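Local coordinates for protein discoidin-2 (Dictyostelium discoideum, PDB 2VM9) that binds galactose and N-acetylgalactosamine as a calcium-containing trimeric lectin of cell adhesion, and may take part in forming the spore coat, at residues S9-N13 against A14-L18. Residues are numbered along the deposited sequence; the frame is centred on the assembly and turned at random. Where two conformers were deposited one is given.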
ATOM      1  N   SER A   9      -8.145  -8.069  13.696  1.00  7.81           N
ATOM      2  CA  SER A   9      -9.029  -7.109  14.354  0.70  7.11           C
ATOM      3  C   SER A   9      -8.549  -5.719  13.929  1.00  7.31           C
ATOM      4  O   SER A   9      -7.543  -5.233  14.440  1.00  7.46           O
ATOM      5  CB  SER A   9      -8.930  -7.267  15.887  0.70  6.69           C
ATOM      6  OG  SER A   9      -9.347  -8.575  16.276  0.70  5.85           O
ATOM      7  N   CYS A  10      -9.244  -5.109  12.976  1.00  6.62           N
ATOM      8  CA  CYS A  10      -8.746  -3.896  12.327  1.00  6.74           C
ATOM      9  C   CYS A  10      -8.606  -2.713  13.278  1.00  6.81           C
ATOM     10  O   CYS A  10      -7.574  -2.058  13.277  1.00  7.11           O
ATOM     11  CB  CYS A  10      -9.620  -3.507  11.152  1.00  6.12           C
ATOM     12  SG  CYS A  10      -9.532  -4.721   9.832  1.00  8.36           S
ATOM     13  N   LEU A  11      -9.648  -2.419  14.061  1.00  6.53           N
ATOM     14  CA  LEU A  11      -9.591  -1.268  14.966  1.00  7.42           C
ATOM     15  C   LEU A  11      -8.580  -1.509  16.089  1.00  7.34           C
ATOM     16  O   LEU A  11      -7.845  -0.595  16.458  1.00  7.29           O
ATOM     17  CB  LEU A  11     -10.967  -0.966  15.560  1.00  7.29           C
ATOM     18  CG  LEU A  11     -12.137  -0.654  14.623  1.00 11.70           C
ATOM     19  CD1 LEU A  11     -13.224   0.048  15.484  1.00 11.87           C
ATOM     20  CD2 LEU A  11     -11.815   0.100  13.350  1.00 13.96           C
ATOM     21  N   ALA A  12      -8.507  -2.745  16.593  1.00  6.94           N
ATOM     22  CA  ALA A  12      -7.587  -3.057  17.697  1.00  8.12           C
ATOM     23  C   ALA A  12      -6.157  -2.772  17.251  1.00  8.00           C
ATOM     24  O   ALA A  12      -5.341  -2.312  18.036  1.00  8.14           O
ATOM     25  CB  ALA A  12      -7.720  -4.513  18.171  1.00  8.19           C
ATOM     26  N   ASN A  13      -5.885  -3.039  15.977  1.00  7.26           N
ATOM     27  CA  ASN A  13      -4.550  -2.863  15.423  1.00  6.95           C
ATOM     28  C   ASN A  13      -4.317  -1.485  14.814  1.00  7.77           C
ATOM     29  O   ASN A  13      -3.252  -1.235  14.226  1.00  7.38           O
ATOM     30  CB  ASN A  13      -4.324  -3.933  14.366  1.00  7.86           C
ATOM     31  CG  ASN A  13      -3.918  -5.249  14.972  1.00  8.34           C
ATOM     32  OD1 ASN A  13      -2.723  -5.500  15.180  1.00  7.97           O
ATOM     33  ND2 ASN A  13      -4.907  -6.109  15.273  1.00  8.01           N
ATOM     34  N   ALA A  14      -5.298  -0.593  14.969  1.00  7.42           N
ATOM     35  CA  ALA A  14      -5.212   0.782  14.463  1.00  7.75           C
ATOM     36  C   ALA A  14      -4.970   0.820  12.935  1.00  8.04           C
ATOM     37  O   ALA A  14      -4.141   1.567  12.432  1.00  8.35           O
ATOM     38  CB  ALA A  14      -4.135   1.602  15.245  1.00  7.99           C
ATOM     39  N   LEU A  15      -5.679  -0.035  12.205  1.00  7.24           N
ATOM     40  CA  LEU A  15      -5.474  -0.141  10.757  1.00  7.10           C
ATOM     41  C   LEU A  15      -6.418   0.734   9.929  1.00  7.96           C
ATOM     42  O   LEU A  15      -6.203   0.902   8.718  1.00  9.28           O
ATOM     43  CB  LEU A  15      -5.583  -1.597  10.295  1.00  6.57           C
ATOM     44  CG  LEU A  15      -4.496  -2.540  10.845  1.00  7.65           C
ATOM     45  CD1 LEU A  15      -4.743  -3.974  10.415  1.00  6.69           C
ATOM     46  CD2 LEU A  15      -3.082  -2.071  10.410  1.00  8.16           C
ATOM     47  N   LEU A  16      -7.482   1.241  10.546  1.00  6.79           N
ATOM     48  CA  LEU A  16      -8.492   1.976   9.794  1.00  7.20           C
ATOM     49  C   LEU A  16      -8.715   3.360  10.394  1.00  8.11           C
ATOM     50  O   LEU A  16      -8.673   3.514  11.607  1.00 10.35           O
ATOM     51  CB  LEU A  16      -9.822   1.205   9.779  1.00  7.77           C
ATOM     52  CG  LEU A  16      -9.743  -0.166   9.113  1.00  7.62           C
ATOM     53  CD1 LEU A  16     -11.043  -0.913   9.343  1.00  8.28           C
ATOM     54  CD2 LEU A  16      -9.441  -0.010   7.598  1.00 10.41           C
ATOM     55  N   ASN A  17      -8.910   4.356   9.540  1.00  8.04           N
ATOM     56  CA  ASN A  17      -9.335   5.683   9.965  1.00  7.86           C
ATOM     57  C   ASN A  17     -10.859   5.586  10.188  1.00  7.82           C
ATOM     58  O   ASN A  17     -11.551   4.916   9.405  1.00  7.33           O
ATOM     59  CB  ASN A  17      -9.110   6.708   8.846  1.00  9.80           C
ATOM     60  CG  ASN A  17      -7.641   6.820   8.386  1.00 14.07           C
ATOM     61  OD1 ASN A  17      -7.299   6.558   7.197  1.00 20.10           O
ATOM     62  ND2 ASN A  17      -6.778   7.253   9.301  1.00 11.48           N
ATOM     63  N   LEU A  18     -11.367   6.235  11.233  1.00  6.51           N
ATOM     64  CA  LEU A  18     -12.830   6.262  11.486  1.00  6.60           C
ATOM     65  C   LEU A  18     -13.349   7.687  11.371  1.00  6.66           C
ATOM     66  O   LEU A  18     -12.693   8.648  11.816  1.00  6.86           O
ATOM     67  CB  LEU A  18     -13.157   5.728  12.891  1.00  6.86           C
ATOM     68  CG  LEU A  18     -12.849   4.258  13.212  1.00 11.80           C
ATOM     69  CD1 LEU A  18     -13.533   3.872  14.531  1.00 12.62           C
ATOM     70  CD2 LEU A  18     -13.322   3.378  12.086  1.00 11.07           C
TER
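A Schellman motif links strand 8-9 to strand 17-20 in the N-terminal beta-sandwich: L15 N gives C10 O a nearly straight bond (3.0 Å, 168°), and within that loop A14 N donates to L11 O from above the carbonyl plane, closing a type I turn from L11 to A14. Residues 10-12 are helical in backbone angles only. A14 then takes a left-handed backbone conformation, where alanine's short side chain keeps the crowding to one methyl, CB lying 3.1 Å from N13 O. N13 suits the turn because its amide folds back: with CG anti to its own carbonyl carbon (chi1 -81°), ND2 reaches S9 O at 2.9 Å, while N13 N approaches that oxygen from the opposite face. N13 OD1 accepts a hydrogen bond from N99 ND2 of a neighbouring subunit, tying the turn to the trimer interface. Apolar side chains join the turn to the strand. L16 CD1 lands on C10 CB at 3.5 Å, closer than usual van der Waals contact, with the buried thiol beside it, and L11 and L18 cross at about a right angle, their CD2 methyls 3.8 Å apart. L11 on W149 and L18 on I63 link strands 146-153 and 63-67 of the two sheets, around a Schellman turn between strands of the F5/8 type C (discoidin) beta-sandwich.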